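Local coordinates for protein LAR_0958 cell surface adhesin (Lactobacillus reuteri, PDB 4NG0) that probably anchors the bacterium to mucus as one repeat of a surface-exposed adhesin with a ubiquitin-like beta-grasp fold, at residues Lys31-Ser36 / Ala69-Ala74; Asp9-Asp14 / Tyr87-Asn92. One frame throughout, in Å; residues are numbered along the deposited sequence.

Contact 1 of 2, residues Lys31-Ser36 / Ala69-Ala74; sequences KGLNTS and AALRKA
Asn34 makes the one hydrogen bond between 31-36 and 69-74, its ND2 donating to Ala74 O over 3.2 Å. The bond is bent, 142° at the hydrogen, and the carbonyl oxygen lies 25° out of the amide plane. With CG anti to the backbone N (chi1 177°), the amide is carried toward Ala74, and ND2 also rests 3.6 Å from Ala74 CB. The other end of the amide is tied to its own loop: OD1 takes Ser36 OG on a lone pair at 2.8 Å and Ser36 N from a tilted position, closing an Asx turn. Asn75 reinforces the junction, accepting from Asn34 N and donating to Leu71 O.

Apolar contact is lighter and runs through one methyl. Leu71 CD1 sits 4.0 Å from Thr35 CG2 and 4.2 Å from Leu33 CD1, while Leu33, Thr35 and Leu71 all touch Trp27 of strand 26-28. The same methyl also makes a van der Waals contact with Asn34 O, at 3.5 Å. Here the loop after strand 26-28 meets the helix of the beta-grasp fold. The Asx turn orients the amide within the loop with ND2 facing Ala74 O, which implies a light junction of a single bent bond and a few methyl contacts.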
loop_
_atom_site.group_PDB
_atom_site.type_symbol
_atom_site.label_atom_id
_atom_site.label_comp_id
_atom_site.label_asym_id
_atom_site.label_seq_id
_atom_site.Cartn_x
_atom_site.Cartn_y
_atom_site.Cartn_z
ATOM N N LYS A 31 -1.506 -6.770 18.280
ATOM C CA LYS A 31 -0.848 -8.069 18.260
ATOM C C LYS A 31 -1.814 -9.125 17.730
ATOM O O LYS A 31 -2.938 -9.256 18.226
ATOM C CB LYS A 31 -0.346 -8.424 19.663
ATOM C CG LYS A 31 0.310 -9.787 19.767
ATOM C CD LYS A 31 0.932 -9.985 21.141
ATOM C CE LYS A 31 1.482 -11.392 21.310
ATOM N NZ LYS A 31 2.138 -11.534 22.641
ATOM N N GLY A 32 -1.384 -9.845 16.697
ATOM C CA GLY A 32 -2.187 -10.901 16.109
ATOM C C GLY A 32 -3.062 -10.479 14.943
ATOM O O GLY A 32 -3.789 -11.303 14.391
ATOM N N LEU A 33 -2.998 -9.205 14.563
ATOM C CA LEU A 33 -3.711 -8.748 13.381
ATOM C C LEU A 33 -3.328 -9.606 12.187
ATOM O O LEU A 33 -2.140 -9.807 11.912
ATOM C CB LEU A 33 -3.370 -7.282 13.084
ATOM C CG LEU A 33 -4.062 -6.651 11.873
ATOM C CD1 LEU A 33 -5.528 -6.365 12.152
ATOM C CD2 LEU A 33 -3.329 -5.390 11.460
ATOM N N ASN A 34 -4.337 -10.110 11.486
ATOM C CA ASN A 34 -4.124 -10.948 10.313
ATOM C C ASN A 34 -4.163 -10.119 9.028
ATOM O O ASN A 34 -5.226 -9.639 8.614
ATOM C CB ASN A 34 -5.184 -12.058 10.294
ATOM C CG ASN A 34 -5.102 -12.949 9.064
ATOM O OD1 ASN A 34 -4.117 -12.943 8.322
ATOM N ND2 ASN A 34 -6.150 -13.738 8.852
ATOM N N THR A 35 -2.998 -9.956 8.399
ATOM C CA THR A 35 -2.883 -9.174 7.169
ATOM C C THR A 35 -2.535 -10.048 5.966
ATOM O O THR A 35 -2.244 -9.543 4.874
ATOM C CB THR A 35 -1.828 -8.060 7.320
ATOM O OG1 THR A 35 -0.548 -8.644 7.589
ATOM C CG2 THR A 35 -2.202 -7.142 8.474
ATOM N N SER A 36 -2.583 -11.361 6.165
ATOM C CA SER A 36 -2.119 -12.317 5.160
ATOM C C SER A 36 -2.994 -12.399 3.904
ATOM O O SER A 36 -2.569 -12.950 2.891
ATOM C CB SER A 36 -1.995 -13.713 5.781
ATOM O OG SER A 36 -3.274 -14.256 6.049
ATOM N N ALA A 69 -12.462 -3.800 3.972
ATOM C CA ALA A 69 -13.373 -4.927 4.123
ATOM C C ALA A 69 -12.601 -6.240 4.216
ATOM O O ALA A 69 -12.958 -7.128 4.994
ATOM C CB ALA A 69 -14.365 -4.961 2.973
ATOM N N ALA A 70 -11.535 -6.366 3.436
ATOM C CA ALA A 70 -10.731 -7.581 3.450
ATOM C C ALA A 70 -10.041 -7.769 4.797
ATOM O O ALA A 70 -9.980 -8.877 5.329
ATOM C CB ALA A 70 -9.701 -7.558 2.320
ATOM N N LEU A 71 -9.513 -6.681 5.345
ATOM C CA LEU A 71 -8.843 -6.751 6.637
ATOM C C LEU A 71 -9.849 -7.104 7.721
ATOM O O LEU A 71 -9.579 -7.925 8.602
ATOM C CB LEU A 71 -8.155 -5.417 6.952
ATOM C CG LEU A 71 -7.253 -5.394 8.187
ATOM C CD1 LEU A 71 -6.066 -6.310 7.978
ATOM C CD2 LEU A 71 -6.803 -3.970 8.458
ATOM N N ARG A 72 -11.025 -6.501 7.657
ATOM C CA ARG A 72 -12.037 -6.804 8.664
ATOM C C ARG A 72 -12.466 -8.273 8.604
ATOM O O ARG A 72 -12.594 -8.942 9.641
ATOM C CB ARG A 72 -13.223 -5.852 8.515
ATOM C CG ARG A 72 -12.854 -4.424 8.891
ATOM C CD ARG A 72 -14.062 -3.503 8.921
ATOM N NE ARG A 72 -13.726 -2.219 9.529
ATOM C CZ ARG A 72 -13.479 -1.105 8.847
ATOM N NH1 ARG A 72 -13.541 -1.109 7.521
ATOM N NH2 ARG A 72 -13.179 0.015 9.490
ATOM N N LYS A 73 -12.648 -8.787 7.391
ATOM C CA LYS A 73 -13.042 -10.178 7.186
ATOM C C LYS A 73 -11.999 -11.156 7.740
ATOM O O LYS A 73 -12.336 -12.224 8.262
ATOM C CB LYS A 73 -13.279 -10.431 5.694
ATOM C CG LYS A 73 -13.775 -11.824 5.348
ATOM C CD LYS A 73 -14.145 -11.896 3.874
ATOM C CE LYS A 73 -14.652 -13.276 3.485
ATOM N NZ LYS A 73 -13.579 -14.302 3.567
ATOM N N ALA A 74 -10.730 -10.773 7.649
ATOM C CA ALA A 74 -9.637 -11.630 8.100
ATOM C C ALA A 74 -9.460 -11.596 9.617
ATOM O O ALA A 74 -8.661 -12.359 10.173
ATOM C CB ALA A 74 -8.334 -11.226 7.411
#

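Contact 2 of 2, residues Asp9-Asp14 / Tyr87-Asn92; sequences DSKTYD and YTYTIN
Asp9 and Tyr89 pair as parallel neighbours in the sheet, and the match continues through Ser10 with Thr90, Lys11 with Ile91 and Thr12 with Asn92. Five backbone hydrogen bonds close the seam, from Asp9 N to Thr88 O at one end to Tyr13 N to Asn92 O, 2.8 Å, at the other. The strand segments run only 16° from parallel, joining the first and last strands of the beta-grasp fold in the interior of its sheet.

Packing is tightest on the face bearing Asp9, Lys11, Tyr89 and Ile91. At chi1 -167° the Tyr89 side chain extends away from its own N; the ring lies beside Asp9 and Ser10, and Ser10 CA stands over one face in a CH-pi contact, 4.3 Å from the centroid. Tyr89 OH lies 3.5 Å from Lys11 CB, while Lys11 CG lies alongside Ile91 CG1 at 4.0 Å. The lysine chain bends at chi3 (-85°) and brings NZ to Asp14 OD1, a 2.8 Å salt bridge; NZ also bonds Asn16 O. Trp45 meets the Tyr89 ring edge-to-face.

Water mediates the polar margins. Asp9 OD2 accepts from a water bonded to Tyr87 OH, which also bonds Thr24 OG1; a second water bonds Tyr89 OH and lies 3.0 Å from Asp9 OD2. On the face bearing Ser10, Thr12, Thr90 and Asn92, contacts between side chains are looser: Ser10 CB is 4.1 Å from Thr90 CB and 4.0 Å from Asn92 ND2, and a water bridges Thr12 OG1 and Asn92 ND2. The chemistry implies a seam whose register is set by backbone bonds, one face aromatic and aliphatic with a hydrated, charged margin, the other small and polar, bridged by water.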
loop_
_atom_site.group_PDB
_atom_site.type_symbol
_atom_site.label_atom_id
_atom_site.label_comp_id
_atom_site.label_asym_id
_atom_site.label_seq_id
_atom_site.Cartn_x
_atom_site.Cartn_y
_atom_site.Cartn_z
ATOM N N ASP A 9 8.762 1.683 -0.934
ATOM C CA ASP A 9 9.407 0.871 -1.960
ATOM C C ASP A 9 9.783 1.813 -3.087
ATOM O O ASP A 9 9.377 2.979 -3.107
ATOM C CB ASP A 9 8.435 -0.205 -2.450
ATOM C CG ASP A 9 9.112 -1.347 -3.195
ATOM O OD1 ASP A 9 10.357 -1.402 -3.275
ATOM O OD2 ASP A 9 8.363 -2.215 -3.696
ATOM N N SER A 10 10.589 1.305 -4.008
ATOM C CA SER A 10 11.015 2.099 -5.146
ATOM C C SER A 10 11.497 1.226 -6.287
ATOM O O SER A 10 11.803 0.035 -6.108
ATOM C CB SER A 10 12.115 3.094 -4.753
ATOM O OG SER A 10 13.308 2.416 -4.391
ATOM N N LYS A 11 11.545 1.834 -7.466
ATOM C CA LYS A 11 12.199 1.239 -8.624
ATOM C C LYS A 11 12.897 2.335 -9.399
ATOM O O LYS A 11 12.627 3.528 -9.214
ATOM C CB LYS A 11 11.186 0.566 -9.566
ATOM C CG LYS A 11 10.283 1.566 -10.285
ATOM C CD LYS A 11 9.185 0.927 -11.147
ATOM C CE LYS A 11 9.685 0.580 -12.538
ATOM N NZ LYS A 11 8.619 -0.055 -13.381
ATOM N N THR A 12 13.787 1.922 -10.293
ATOM C CA THR A 12 14.334 2.829 -11.293
ATOM C C THR A 12 13.411 2.841 -12.516
ATOM O O THR A 12 12.934 1.793 -12.961
ATOM C CB THR A 12 15.752 2.392 -11.702
ATOM O OG1 THR A 12 16.608 2.458 -10.550
ATOM C CG2 THR A 12 16.319 3.275 -12.780
ATOM N N TYR A 13 13.153 4.037 -13.037
ATOM C CA TYR A 13 12.371 4.199 -14.264
ATOM C C TYR A 13 12.818 3.218 -15.348
ATOM O O TYR A 13 14.017 3.090 -15.626
ATOM C CB TYR A 13 12.548 5.621 -14.805
ATOM C CG TYR A 13 11.928 5.830 -16.166
ATOM C CD1 TYR A 13 10.573 6.085 -16.285
ATOM C CD2 TYR A 13 12.696 5.760 -17.322
ATOM C CE1 TYR A 13 9.990 6.275 -17.541
ATOM C CE2 TYR A 13 12.127 5.945 -18.579
ATOM C CZ TYR A 13 10.772 6.204 -18.671
ATOM O OH TYR A 13 10.199 6.387 -19.916
ATOM N N ASP A 14 11.855 2.534 -15.958
ATOM C CA ASP A 14 12.134 1.655 -17.101
ATOM C C ASP A 14 11.034 1.722 -18.154
ATOM O O ASP A 14 10.958 0.866 -19.035
ATOM C CB ASP A 14 12.334 0.201 -16.640
ATOM C CG ASP A 14 11.070 -0.424 -16.069
ATOM O OD1 ASP A 14 10.106 0.300 -15.780
ATOM O OD2 ASP A 14 11.048 -1.667 -15.891
ATOM N N TYR A 87 1.881 5.287 2.863
ATOM C CA TYR A 87 2.782 4.412 2.123
ATOM C C TYR A 87 3.347 5.179 0.942
ATOM O O TYR A 87 2.597 5.772 0.181
ATOM C CB TYR A 87 2.060 3.147 1.634
ATOM C CG TYR A 87 3.000 2.183 0.949
ATOM C CD1 TYR A 87 3.348 2.347 -0.390
ATOM C CD2 TYR A 87 3.563 1.125 1.648
ATOM C CE1 TYR A 87 4.224 1.485 -1.006
ATOM C CE2 TYR A 87 4.439 0.252 1.040
ATOM C CZ TYR A 87 4.770 0.441 -0.290
ATOM O OH TYR A 87 5.640 -0.425 -0.908
ATOM N N THR A 88 4.664 5.169 0.794
ATOM C CA THR A 88 5.308 5.950 -0.260
ATOM C C THR A 88 6.083 5.088 -1.257
ATOM O O THR A 88 6.926 4.272 -0.871
ATOM C CB THR A 88 6.265 7.001 0.342
ATOM O OG1 THR A 88 5.522 7.861 1.216
ATOM C CG2 THR A 88 6.899 7.848 -0.763
ATOM N N TYR A 89 5.806 5.283 -2.543
ATOM C CA TYR A 89 6.485 4.547 -3.607
ATOM C C TYR A 89 7.166 5.555 -4.511
ATOM O O TYR A 89 6.509 6.465 -5.034
ATOM C CB TYR A 89 5.488 3.709 -4.432
ATOM C CG TYR A 89 6.186 2.695 -5.327
ATOM C CD1 TYR A 89 6.886 3.108 -6.471
ATOM C CD2 TYR A 89 6.182 1.338 -5.019
ATOM C CE1 TYR A 89 7.541 2.213 -7.270
ATOM C CE2 TYR A 89 6.846 0.424 -5.829
ATOM C CZ TYR A 89 7.525 0.873 -6.951
ATOM O OH TYR A 89 8.191 -0.021 -7.765
ATOM N N THR A 90 8.478 5.405 -4.693
ATOM C CA THR A 90 9.232 6.316 -5.546
ATOM C C THR A 90 9.724 5.638 -6.819
ATOM O O THR A 90 10.284 4.543 -6.781
ATOM C CB THR A 90 10.449 6.875 -4.781
ATOM O OG1 THR A 90 9.988 7.538 -3.598
ATOM C CG2 THR A 90 11.241 7.860 -5.631
ATOM N N ILE A 91 9.522 6.299 -7.958
ATOM C CA ILE A 91 10.179 5.867 -9.182
ATOM C C ILE A 91 11.336 6.842 -9.402
ATOM O O ILE A 91 11.128 8.037 -9.568
ATOM C CB ILE A 91 9.218 5.881 -10.384
ATOM C CG1 ILE A 91 8.057 4.914 -10.154
ATOM C CG2 ILE A 91 9.959 5.501 -11.657
ATOM C CD1 ILE A 91 7.021 4.924 -11.292
ATOM N N ASN A 92 12.558 6.332 -9.353
ATOM C CA ASN A 92 13.733 7.171 -9.530
ATOM C C ASN A 92 14.087 7.310 -11.006
ATOM O O ASN A 92 13.874 6.376 -11.777
ATOM C CB ASN A 92 14.907 6.581 -8.747
ATOM C CG ASN A 92 14.710 6.684 -7.247
ATOM O OD1 ASN A 92 14.520 7.779 -6.722
ATOM N ND2 ASN A 92 14.716 5.551 -6.564
HETATM O O HOH W 1 5.652 -1.781 -3.387
HETATM O O HOH W 2 9.589 5.719 -1.492
HETATM O O HOH W 3 8.192 -2.574 -6.653
HETATM O O HOH W 4 15.929 3.234 -7.899
#

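How the contacts relate
Contact 1 is a surface contact and contact 2 a partly buried one, on opposite sides of the chain's centre, with centres 27 Å apart and nearest atoms about 12 Å apart. They hold different elements: contact 1 sets a loop against the helix, whereas contact 2 joins the central strand 83-92 of the mixed sheet to its neighbour 3-12. Helix 65-73 is followed in the chain by strand 83-92, so one element of each contact is consecutive. The chemistry follows this placing. Between the strands, repeating backbone bonds do the work and side chains form a packed face with a watered rim and a lighter polar face; at the loop, a single side-chain amide and a few methyl contacts bridge a much smaller interface.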